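Local coordinates for acyl-CoA hydrolase (Bacillus halodurans, PDB 1VPM), which probably hydrolyses the thioester bond of long-chain fatty acyl-CoA, releasing the fatty acid and coenzyme A, and binds coenzyme A between its subunits, at residues 14-22 with 139-148; 39-49 with 76-86. All coordinates share one frame; numbering follows the deposited sequence.

Contact 1: residues 14-22 with 139-148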
loop_
_atom_site.group_PDB
_atom_site.type_symbol
_atom_site.label_atom_id
_atom_site.label_comp_id
_atom_site.label_asym_id
_atom_site.label_seq_id
_atom_site.Cartn_x
_atom_site.Cartn_y
_atom_site.Cartn_z
ATOM N N ILE A 14 -7.105 38.951 11.566
ATOM C CA ILE A 14 -8.427 39.677 11.587
ATOM C C ILE A 14 -9.560 38.768 11.060
ATOM O O ILE A 14 -10.573 38.587 11.718
ATOM C CB ILE A 14 -8.387 41.071 10.836
ATOM C CG1 ILE A 14 -9.737 41.794 10.955
ATOM C CG2 ILE A 14 -7.984 40.922 9.338
ATOM C CD1 ILE A 14 -9.784 43.172 10.256
ATOM N N GLN A 15 -9.373 38.204 9.881
ATOM C CA GLN A 15 -10.351 37.322 9.275
ATOM C C GLN A 15 -10.581 36.090 10.196
ATOM O O GLN A 15 -9.635 35.567 10.766
ATOM C CB GLN A 15 -9.802 36.877 7.917
ATOM C CG GLN A 15 -10.721 35.976 7.110
ATOM C CD GLN A 15 -11.982 36.686 6.639
ATOM O OE1 GLN A 15 -12.904 36.941 7.424
ATOM N NE2 GLN A 15 -12.038 36.986 5.350
ATOM N N SER A 16 -11.836 35.702 10.372
ATOM C CA SER A 16 -12.182 34.535 11.151
ATOM C C SER A 16 -13.251 33.716 10.418
ATOM O O SER A 16 -14.019 34.244 9.589
ATOM C CB SER A 16 -12.666 34.927 12.540
ATOM O OG SER A 16 -13.961 35.468 12.466
ATOM N N TYR A 17 -13.230 32.403 10.654
ATOM C CA TYR A 17 -14.241 31.509 10.126
ATOM C C TYR A 17 -14.775 30.576 11.221
ATOM O O TYR A 17 -14.048 30.191 12.140
ATOM C CB TYR A 17 -13.664 30.668 8.993
ATOM C CG TYR A 17 -13.108 31.474 7.842
ATOM C CD1 TYR A 17 -13.951 32.167 6.994
ATOM C CD2 TYR A 17 -11.765 31.541 7.619
ATOM C CE1 TYR A 17 -13.448 32.940 5.946
ATOM C CE2 TYR A 17 -11.248 32.305 6.578
ATOM C CZ TYR A 17 -12.095 32.996 5.747
ATOM O OH TYR A 17 -11.543 33.779 4.754
ATOM N N PRO A 18 -16.049 30.204 11.114
ATOM C CA PRO A 18 -16.582 29.225 12.034
ATOM C C PRO A 18 -15.777 27.924 12.026
ATOM O O PRO A 18 -15.235 27.487 10.992
ATOM C CB PRO A 18 -17.969 28.908 11.472
ATOM C CG PRO A 18 -18.321 30.063 10.648
ATOM C CD PRO A 18 -17.042 30.630 10.123
ATOM N N VAL A 19 -15.798 27.273 13.172
ATOM C CA VAL A 19 -15.166 25.954 13.342
ATOM C C VAL A 19 -15.682 25.014 12.308
ATOM O O VAL A 19 -14.936 24.183 11.767
ATOM C CB VAL A 19 -15.423 25.387 14.733
ATOM C CG1 VAL A 19 -14.963 23.926 14.802
ATOM C CG2 VAL A 19 -14.718 26.216 15.750
ATOM N N GLU A 20 -16.948 25.128 11.993
ATOM C CA GLU A 20 -17.576 24.254 11.053
ATOM C C GLU A 20 -16.962 24.236 9.681
ATOM O O GLU A 20 -17.089 23.243 9.005
ATOM C CB GLU A 20 -19.065 24.633 10.952
ATOM C CG GLU A 20 -19.952 23.670 10.250
ATOM C CD GLU A 20 -20.048 22.279 10.928
ATOM O OE1 GLU A 20 -19.807 22.136 12.141
ATOM O OE2 GLU A 20 -20.365 21.326 10.224
ATOM N N ARG A 21 -16.289 25.312 9.250
ATOM C CA ARG A 21 -15.618 25.322 7.927
ATOM C C ARG A 21 -14.550 24.230 7.849
ATOM O O ARG A 21 -14.311 23.690 6.809
ATOM C CB ARG A 21 -14.971 26.711 7.624
ATOM C CG ARG A 21 -13.979 26.845 6.389
ATOM C CD ARG A 21 -12.932 28.100 6.455
ATOM N NE ARG A 21 -12.333 28.411 5.144
ATOM C CZ ARG A 21 -12.964 29.046 4.174
ATOM N NH1 ARG A 21 -14.218 29.448 4.337
ATOM N NH2 ARG A 21 -12.365 29.275 3.018
ATOM N N SER A 22 -13.875 23.981 8.966
ATOM C CA SER A 22 -12.701 23.104 9.015
ATOM C C SER A 22 -13.120 21.645 9.284
ATOM O O SER A 22 -12.342 20.708 9.027
ATOM C CB SER A 22 -11.759 23.594 10.154
ATOM O OG SER A 22 -12.244 23.264 11.504
ATOM N N PRO A 139 -6.231 32.425 9.361
ATOM C CA PRO A 139 -7.362 33.134 9.936
ATOM C C PRO A 139 -7.708 32.601 11.347
ATOM O O PRO A 139 -7.339 31.483 11.742
ATOM C CB PRO A 139 -8.480 32.861 8.929
ATOM C CG PRO A 139 -8.073 31.664 8.168
ATOM C CD PRO A 139 -6.624 31.496 8.287
ATOM N N GLN A 140 -8.412 33.401 12.111
ATOM C CA GLN A 140 -8.947 32.899 13.380
ATOM C C GLN A 140 -10.135 31.987 13.178
ATOM O O GLN A 140 -10.718 31.938 12.119
ATOM C CB GLN A 140 -9.346 34.060 14.255
ATOM C CG GLN A 140 -8.193 34.870 14.705
ATOM C CD GLN A 140 -8.616 35.962 15.685
ATOM O OE1 GLN A 140 -9.808 36.166 15.949
ATOM N NE2 GLN A 140 -7.632 36.684 16.205
ATOM N N VAL A 141 -10.474 31.252 14.222
ATOM C CA VAL A 141 -11.638 30.390 14.259
ATOM C C VAL A 141 -12.693 30.995 15.213
ATOM O O VAL A 141 -12.350 31.701 16.187
ATOM C CB VAL A 141 -11.214 28.953 14.659
ATOM C CG1 VAL A 141 -10.895 28.851 16.150
ATOM C CG2 VAL A 141 -12.241 27.974 14.228
ATOM N N GLU A 142 -13.962 30.802 14.857
ATOM C CA GLU A 142 -15.124 31.305 15.618
ATOM C C GLU A 142 -15.821 30.115 16.260
ATOM O O GLU A 142 -16.482 29.390 15.569
ATOM C CB GLU A 142 -16.108 32.047 14.721
ATOM C CG GLU A 142 -17.350 32.513 15.522
ATOM C CD GLU A 142 -18.497 33.067 14.660
ATOM O OE1 GLU A 142 -18.269 33.463 13.486
ATOM O OE2 GLU A 142 -19.630 33.095 15.192
ATOM N N PRO A 143 -15.667 29.887 17.574
ATOM C CA PRO A 143 -16.379 28.734 18.205
ATOM C C PRO A 143 -17.880 28.984 18.271
ATOM O O PRO A 143 -18.286 30.122 18.435
ATOM C CB PRO A 143 -15.779 28.663 19.603
ATOM C CG PRO A 143 -15.221 29.997 19.878
ATOM C CD PRO A 143 -14.851 30.630 18.546
ATOM N N GLN A 144 -18.691 27.959 18.075
ATOM C CA GLN A 144 -20.135 28.161 18.095
ATOM C C GLN A 144 -20.871 27.251 19.060
ATOM O O GLN A 144 -21.701 27.757 19.839
ATOM C CB GLN A 144 -20.690 28.003 16.711
ATOM C CG GLN A 144 -20.139 29.070 15.747
ATOM C CD GLN A 144 -20.756 29.037 14.364
ATOM O OE1 GLN A 144 -21.168 30.113 13.845
ATOM N NE2 GLN A 144 -20.808 27.851 13.730
ATOM N N THR A 145 -20.573 25.959 19.039
ATOM C CA THR A 145 -21.130 25.042 20.057
ATOM C C THR A 145 -20.526 25.320 21.424
ATOM O O THR A 145 -19.462 25.961 21.531
ATOM C CB THR A 145 -20.896 23.567 19.703
ATOM O OG1 THR A 145 -19.502 23.249 19.811
ATOM C CG2 THR A 145 -21.417 23.238 18.308
ATOM N N GLU A 146 -21.173 24.857 22.504
ATOM C CA GLU A 146 -20.588 25.011 23.815
ATOM C C GLU A 146 -19.282 24.250 23.983
ATOM O O GLU A 146 -18.354 24.733 24.617
ATOM C CB GLU A 146 -21.583 24.659 24.947
ATOM C CG GLU A 146 -22.807 25.566 25.041
ATOM C CD GLU A 146 -22.449 27.039 25.176
ATOM O OE1 GLU A 146 -21.476 27.395 25.890
ATOM O OE2 GLU A 146 -23.158 27.852 24.596
ATOM N N GLU A 147 -19.194 23.091 23.345
ATOM C CA GLU A 147 -17.952 22.305 23.326
ATOM C C GLU A 147 -16.797 23.099 22.671
ATOM O O GLU A 147 -15.718 23.284 23.260
ATOM C CB GLU A 147 -18.191 21.026 22.572
ATOM C CG GLU A 147 -17.001 20.077 22.458
ATOM C CD GLU A 147 -17.345 18.837 21.674
ATOM O OE1 GLU A 147 -17.549 18.982 20.457
ATOM O OE2 GLU A 147 -17.382 17.726 22.233
ATOM N N GLU A 148 -17.083 23.677 21.511
ATOM C CA GLU A 148 -16.127 24.542 20.812
ATOM C C GLU A 148 -15.692 25.746 21.641
ATOM O O GLU A 148 -14.500 26.060 21.716
ATOM C CB GLU A 148 -16.668 25.009 19.451
ATOM C CG GLU A 148 -16.809 23.917 18.414
ATOM C CD GLU A 148 -17.765 24.267 17.307
ATOM O OE1 GLU A 148 -18.244 25.399 17.200
ATOM O OE2 GLU A 148 -18.020 23.361 16.483
HETATM O O HOH W 1 -19.800 23.674 14.653
HETATM O O HOH W 2 -18.819 26.474 13.969
#
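Val19 and Val141 meet methyl to methyl, CG2 to CG2 at 3.4 Å, closer than such carbons usually sit. With Val19 CG1 anti to the backbone N (chi1 170°), that methyl turns to the carboxylate of Glu148, whose OE2 lies 3.5 Å from CG1. Val19 and Glu148 approach from opposite directions, and the valine's CB and CG1 rest against the carboxylate. Further back, the Tyr17 ring offers its edge to Pro139: CE2 touches CG at 3.6 Å, with CG in the ring plane, while NH1 of Arg21 stands over one face, offset toward the rim.

Behind these side chains run two short parallel strands, 16-18 and 140-142. Gln140 N gives to Gln15 O, Tyr17 N to Gln140 O, and Glu142 N to Tyr17 O at 2.8 Å; Val19 N reaches Glu142 O at a longer 3.3 Å. On the side of the strands away from Tyr17 and Val141, CB of Ser16 packs on CB of Gln140.

The carboxylate of Glu148 is held by the backbone just before the helix. Its OE1 takes two backbone donors, Gln144 N at 2.7 Å, nearly along the C-O axis, and Thr145 N from above the carboxylate plane; OE2 takes a water shared with Glu20 OE1. An alanine in place of Glu148 would probably leave Gln144 N and Thr145 N without their acceptor and open a gap beside Val19.

Beyond, Val19 packs on Phe91 of strand 85-95 and Val141 on Tyr152 of helix 146-166. Glu148 N returns a bond to Thr145 OG1, completing the capping box that starts the C-terminal helix, just after a small two-stranded parallel sheet that pairs the N-terminal end of the model with the strand leading into that helix.

Contact 2: residues 39-49 with 76-86. With COA (coenzyme A), chain D.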
loop_
_atom_site.group_PDB
_atom_site.type_symbol
_atom_site.label_atom_id
_atom_site.label_comp_id
_atom_site.label_asym_id
_atom_site.label_seq_id
_atom_site.Cartn_x
_atom_site.Cartn_y
_atom_site.Cartn_z
ATOM N N GLY A 39 -5.272 -9.520 16.123
ATOM C CA GLY A 39 -6.323 -8.750 15.456
ATOM C C GLY A 39 -6.656 -7.392 16.003
ATOM O O GLY A 39 -7.629 -6.764 15.584
ATOM N N THR A 40 -5.790 -6.883 16.882
ATOM C CA THR A 40 -5.926 -5.540 17.454
ATOM C C THR A 40 -5.168 -4.537 16.594
ATOM O O THR A 40 -3.979 -4.785 16.269
ATOM C CB THR A 40 -5.322 -5.508 18.867
ATOM O OG1 THR A 40 -6.195 -6.233 19.732
ATOM C CG2 THR A 40 -5.238 -4.125 19.345
ATOM N N ILE A 41 -5.829 -3.444 16.207
ATOM C CA ILE A 41 -5.214 -2.472 15.329
ATOM C C ILE A 41 -3.940 -1.897 15.958
ATOM O O ILE A 41 -3.897 -1.670 17.166
ATOM C CB ILE A 41 -6.207 -1.346 14.908
ATOM C CG1 ILE A 41 -5.674 -0.582 13.721
ATOM C CG2 ILE A 41 -6.587 -0.476 16.095
ATOM C CD1 ILE A 41 -6.653 0.476 13.145
ATOM N N PHE A 42 -2.885 -1.743 15.139
ATOM C CA PHE A 42 -1.649 -1.075 15.631
ATOM C C PHE A 42 -1.940 0.353 16.027
ATOM O O PHE A 42 -2.648 1.078 15.304
ATOM C CB PHE A 42 -0.562 -1.076 14.548
ATOM C CG PHE A 42 -0.087 -2.430 14.123
ATOM C CD1 PHE A 42 0.528 -3.286 15.030
ATOM C CD2 PHE A 42 -0.177 -2.831 12.790
ATOM C CE1 PHE A 42 1.024 -4.525 14.616
ATOM C CE2 PHE A 42 0.304 -4.060 12.394
ATOM C CZ PHE A 42 0.877 -4.903 13.326
ATOM N N GLY A 43 -1.382 0.794 17.167
ATOM C CA GLY A 43 -1.412 2.187 17.560
ATOM C C GLY A 43 -0.990 3.131 16.444
ATOM O O GLY A 43 -1.537 4.230 16.298
ATOM N N GLY A 44 0.033 2.742 15.719
ATOM C CA GLY A 44 0.557 3.573 14.643
ATOM C C GLY A 44 -0.407 3.846 13.507
ATOM O O GLY A 44 -0.348 4.920 12.893
ATOM N N LYS A 45 -1.270 2.900 13.181
ATOM C CA LYS A 45 -2.249 3.133 12.130
ATOM C C LYS A 45 -3.233 4.208 12.597
ATOM O O LYS A 45 -3.606 5.091 11.841
ATOM C CB LYS A 45 -3.021 1.839 11.803
ATOM C CG LYS A 45 -2.273 0.845 10.960
ATOM C CD LYS A 45 -2.042 1.415 9.554
ATOM C CE LYS A 45 -3.295 2.091 8.958
ATOM N NZ LYS A 45 -3.273 2.075 7.433
ATOM N N VAL A 46 -3.653 4.122 13.858
ATOM C CA VAL A 46 -4.563 5.095 14.437
ATOM C C VAL A 46 -3.931 6.500 14.477
ATOM O O VAL A 46 -4.520 7.497 13.996
ATOM C CB VAL A 46 -5.067 4.694 15.825
ATOM C CG1 VAL A 46 -6.021 5.737 16.267
ATOM C CG2 VAL A 46 -5.752 3.324 15.827
ATOM N N LEU A 47 -2.665 6.547 14.868
ATOM C CA LEU A 47 -1.945 7.784 14.770
ATOM C C LEU A 47 -1.836 8.358 13.358
ATOM O O LEU A 47 -1.996 9.617 13.210
ATOM C CB LEU A 47 -0.519 7.637 15.402
ATOM C CG LEU A 47 -0.482 7.285 16.892
ATOM C CD1 LEU A 47 0.933 6.966 17.323
ATOM C CD2 LEU A 47 -1.087 8.336 17.764
ATOM N N ALA A 48 -1.590 7.497 12.386
ATOM C CA ALA A 48 -1.485 7.891 10.961
ATOM C C ALA A 48 -2.816 8.539 10.539
ATOM O O ALA A 48 -2.856 9.613 9.887
ATOM C CB ALA A 48 -1.170 6.702 10.028
ATOM N N TYR A 49 -3.905 7.886 10.905
ATOM C CA TYR A 49 -5.251 8.391 10.549
ATOM C C TYR A 49 -5.599 9.686 11.245
ATOM O O TYR A 49 -6.209 10.589 10.630
ATOM C CB TYR A 49 -6.324 7.373 10.851
ATOM C CG TYR A 49 -6.248 6.087 10.094
ATOM C CD1 TYR A 49 -5.726 6.022 8.818
ATOM C CD2 TYR A 49 -6.829 4.937 10.651
ATOM C CE1 TYR A 49 -5.724 4.817 8.127
ATOM C CE2 TYR A 49 -6.869 3.769 9.953
ATOM C CZ TYR A 49 -6.283 3.708 8.721
ATOM O OH TYR A 49 -6.309 2.531 8.028
ATOM N N PHE A 76 -4.743 5.505 24.516
ATOM C CA PHE A 76 -5.713 4.621 23.893
ATOM C C PHE A 76 -6.604 3.988 24.941
ATOM O O PHE A 76 -6.159 3.147 25.711
ATOM C CB PHE A 76 -5.067 3.529 23.042
ATOM C CG PHE A 76 -4.307 4.068 21.867
ATOM C CD1 PHE A 76 -5.006 4.491 20.741
ATOM C CD2 PHE A 76 -2.954 4.249 21.910
ATOM C CE1 PHE A 76 -4.325 5.025 19.653
ATOM C CE2 PHE A 76 -2.271 4.801 20.811
ATOM C CZ PHE A 76 -2.987 5.150 19.672
ATOM N N LYS A 77 -7.858 4.403 24.916
ATOM C CA LYS A 77 -8.889 3.971 25.871
ATOM C C LYS A 77 -9.482 2.621 25.537
ATOM O O LYS A 77 -9.992 1.922 26.415
ATOM C CB LYS A 77 -10.007 5.023 25.912
ATOM C CG LYS A 77 -9.588 6.388 26.353
ATOM C CD LYS A 77 -10.687 7.424 26.090
ATOM N N SER A 78 -9.412 2.255 24.269
ATOM C CA SER A 78 -9.940 0.975 23.805
ATOM C C SER A 78 -9.253 0.652 22.507
ATOM O O SER A 78 -8.538 1.480 21.975
ATOM C CB SER A 78 -11.468 1.047 23.625
ATOM O OG SER A 78 -11.849 2.101 22.762
ATOM N N SER A 79 -9.488 -0.563 22.023
ATOM C CA SER A 79 -8.903 -1.052 20.781
ATOM C C SER A 79 -9.944 -1.092 19.690
ATOM O O SER A 79 -11.130 -0.769 19.876
ATOM C CB SER A 79 -8.347 -2.432 21.008
ATOM O OG SER A 79 -9.344 -3.274 21.557
ATOM N N ALA A 80 -9.496 -1.413 18.503
ATOM C CA ALA A 80 -10.387 -1.733 17.467
ATOM C C ALA A 80 -9.770 -2.985 16.882
ATOM O O ALA A 80 -8.565 -3.228 17.039
ATOM C CB ALA A 80 -10.464 -0.595 16.471
ATOM N N THR A 81 -10.590 -3.776 16.257
ATOM C CA THR A 81 -10.202 -5.053 15.706
ATOM C C THR A 81 -10.726 -5.197 14.313
ATOM O O THR A 81 -11.518 -4.385 13.842
ATOM C CB THR A 81 -10.732 -6.211 16.603
ATOM O OG1 THR A 81 -12.150 -6.302 16.480
ATOM C CG2 THR A 81 -10.402 -5.928 18.044
ATOM N N VAL A 82 -10.296 -6.248 13.628
ATOM C CA VAL A 82 -10.627 -6.459 12.229
ATOM C C VAL A 82 -12.124 -6.435 11.827
ATOM O O VAL A 82 -12.969 -7.095 12.430
ATOM C CB VAL A 82 -9.958 -7.741 11.715
ATOM C CG1 VAL A 82 -10.369 -8.054 10.293
ATOM C CG2 VAL A 82 -8.458 -7.588 11.783
ATOM N N GLY A 83 -12.425 -5.632 10.798
ATOM C CA GLY A 83 -13.755 -5.571 10.222
ATOM C C GLY A 83 -14.591 -4.531 10.924
ATOM O O GLY A 83 -15.687 -4.193 10.433
ATOM N N ASP A 84 -14.092 -4.046 12.068
ATOM C CA ASP A 84 -14.618 -2.857 12.696
ATOM C C ASP A 84 -14.333 -1.684 11.834
ATOM O O ASP A 84 -13.503 -1.713 10.913
ATOM C CB ASP A 84 -13.968 -2.546 14.043
ATOM C CG ASP A 84 -14.345 -3.483 15.123
ATOM O OD1 ASP A 84 -15.301 -4.271 14.910
ATOM O OD2 ASP A 84 -13.696 -3.390 16.212
ATOM N N ALA A 85 -15.018 -0.602 12.153
ATOM C CA ALA A 85 -14.727 0.611 11.421
ATOM C C ALA A 85 -14.245 1.614 12.450
ATOM O O ALA A 85 -14.751 1.687 13.600
ATOM C CB ALA A 85 -15.920 1.143 10.763
ATOM N N LEU A 86 -13.296 2.417 12.027
ATOM C CA LEU A 86 -12.842 3.538 12.800
ATOM C C LEU A 86 -13.433 4.797 12.243
ATOM O O LEU A 86 -13.346 5.033 11.050
ATOM C CB LEU A 86 -11.336 3.678 12.737
ATOM C CG LEU A 86 -10.384 2.831 13.538
ATOM C CD1 LEU A 86 -8.948 3.361 13.240
ATOM C CD2 LEU A 86 -10.657 2.968 15.030
HETATM N N1A COA D . -0.612 5.120 29.297
HETATM C C2A COA D . 0.431 4.491 29.914
HETATM N N3A COA D . 0.208 3.269 30.573
HETATM C C4A COA D . -1.039 2.716 30.580
HETATM C C5A COA D . -2.119 3.364 29.957
HETATM C C6A COA D . -1.910 4.586 29.311
HETATM N N6A COA D . -2.968 5.274 28.845
HETATM N N7A COA D . -3.236 2.596 30.151
HETATM C C8A COA D . -2.882 1.492 30.867
HETATM N N9A COA D . -1.538 1.563 31.139
HETATM C C1B COA D . -0.731 0.504 31.713
HETATM C C2B COA D . -1.121 0.275 33.156
HETATM O O2B COA D . -0.547 1.250 33.986
HETATM C C3B COA D . -0.581 -1.127 33.383
HETATM O O3B COA D . 0.757 -0.967 33.822
HETATM P P3B COA D . 1.532 -2.012 34.747
HETATM O O7A COA D . 1.376 -1.585 36.150
HETATM O O8A COA D . 2.979 -2.074 34.466
HETATM O O9A COA D . 0.982 -3.371 34.423
HETATM C C4B COA D . -0.737 -1.784 32.004
HETATM O O4B COA D . -1.062 -0.720 31.107
HETATM C C5B COA D . -1.868 -2.814 31.922
HETATM O O5B COA D . -3.080 -2.170 32.310
HETATM P P1A COA D . -4.145 -2.796 33.385
HETATM O O1A COA D . -4.715 -1.665 34.216
HETATM O O2A COA D . -3.528 -3.916 34.198
HETATM O O3A COA D . -5.296 -3.500 32.501
HETATM P P2A COA D . -6.256 -2.823 31.386
HETATM O O4A COA D . -6.764 -1.483 31.894
HETATM O O5A COA D . -7.317 -3.861 31.060
HETATM O O6A COA D . -5.341 -2.623 30.056
HETATM C CBP COA D . -4.792 -1.309 28.135
HETATM C CCP COA D . -4.843 -1.354 29.662
HETATM C CDP COA D . -3.850 -0.190 27.683
HETATM C CEP COA D . -4.228 -2.669 27.670
HETATM C CAP COA D . -6.228 -1.077 27.582
HETATM O OAP COA D . -6.874 0.106 28.042
HETATM C C9P COA D . -6.211 -1.120 26.066
HETATM O O9P COA D . -6.221 -2.398 25.474
HETATM N N8P COA D . -6.163 -0.001 25.327
HETATM C C7P COA D . -6.143 -0.170 23.888
HETATM C C6P COA D . -4.745 -0.545 23.386
HETATM C C5P COA D . -4.726 -0.634 21.874
HETATM O O5P COA D . -5.413 -1.516 21.318
HETATM N N4P COA D . -3.986 0.257 21.206
HETATM C C3P COA D . -3.860 0.203 19.774
HETATM C C2P COA D . -4.715 1.172 18.956
HETATM S S1P COA D . -6.488 1.456 19.373
#
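Thr40 and Thr81 form a single backbone bridge, fixed by a nearly straight bond from Ile41 N to Ala80 O (2.9 Å, 173° at the hydrogen), with a weak one from Val82 N to Gly39 O in the given conformer of Val82. This joins the loop before helix 43-62, the central helix of the hotdog fold, to the chain between strands 65-75 and 85-95, and coenzyme A lies beside it.

Deeper in, Leu86 CD1 touches two side chains of segment 39-49. Ile41 comes at it tip to tip, CD1 to CD1, its CG1 anti to the backbone N (chi1 -164°) and the chain extended beyond. Tyr49 crosses Leu86 at about a right angle and gives it a ring edge, CD2 lying 3.7 Å from Leu86 CD1 with the methyl in the ring plane. Ile41 CG2 touches Ala80 CB.

Nearer the ligand, Phe76 and Val46 slide past each other in opposite directions, Val46 CG1 sitting at the ring edge 3.9 Å from CE1. One ring face takes C2P of the coenzyme's thiol arm, offset toward the rim, while Val46 CG2 also approaches C2P, so the end of the arm lies against both residues, which also touch each other. Across the interface with the second subunit, Thr68 of that subunit packs on Phe76, and Ser99 and Thr98 of that subunit also bond the coenzyme; Asp75 of this chain does so too.

Farther along, Thr81 to Asp84 make a type II turn. The pantetheine arm is held by backbone as well: Phe76 O accepts from N8P of coenzyme A at 3.2 Å, and the thiol sulfur S1P lies 3.3 Å from Ser78 O.

Contact 2 is nested along the chain inside the loop closed by contact 1: 39-49 and 76-86 both fall between 14-22 and 139-148. Their centres are 30 Å apart, on opposite sides of the chain's centre, and nearest atoms stay about 12 Å apart. Helix 43-62 and strand 85-95 bridge the distance: both begin at contact 2, and farther along each packs against contact 1, through His61 and Phe91. Contact 1 thus joins the N-terminal segment to the lead-in of the C-terminal helix, on the hotdog core, without touching another subunit, whereas contact 2 meets the second subunit and lines a coenzyme A site shared between the two chains.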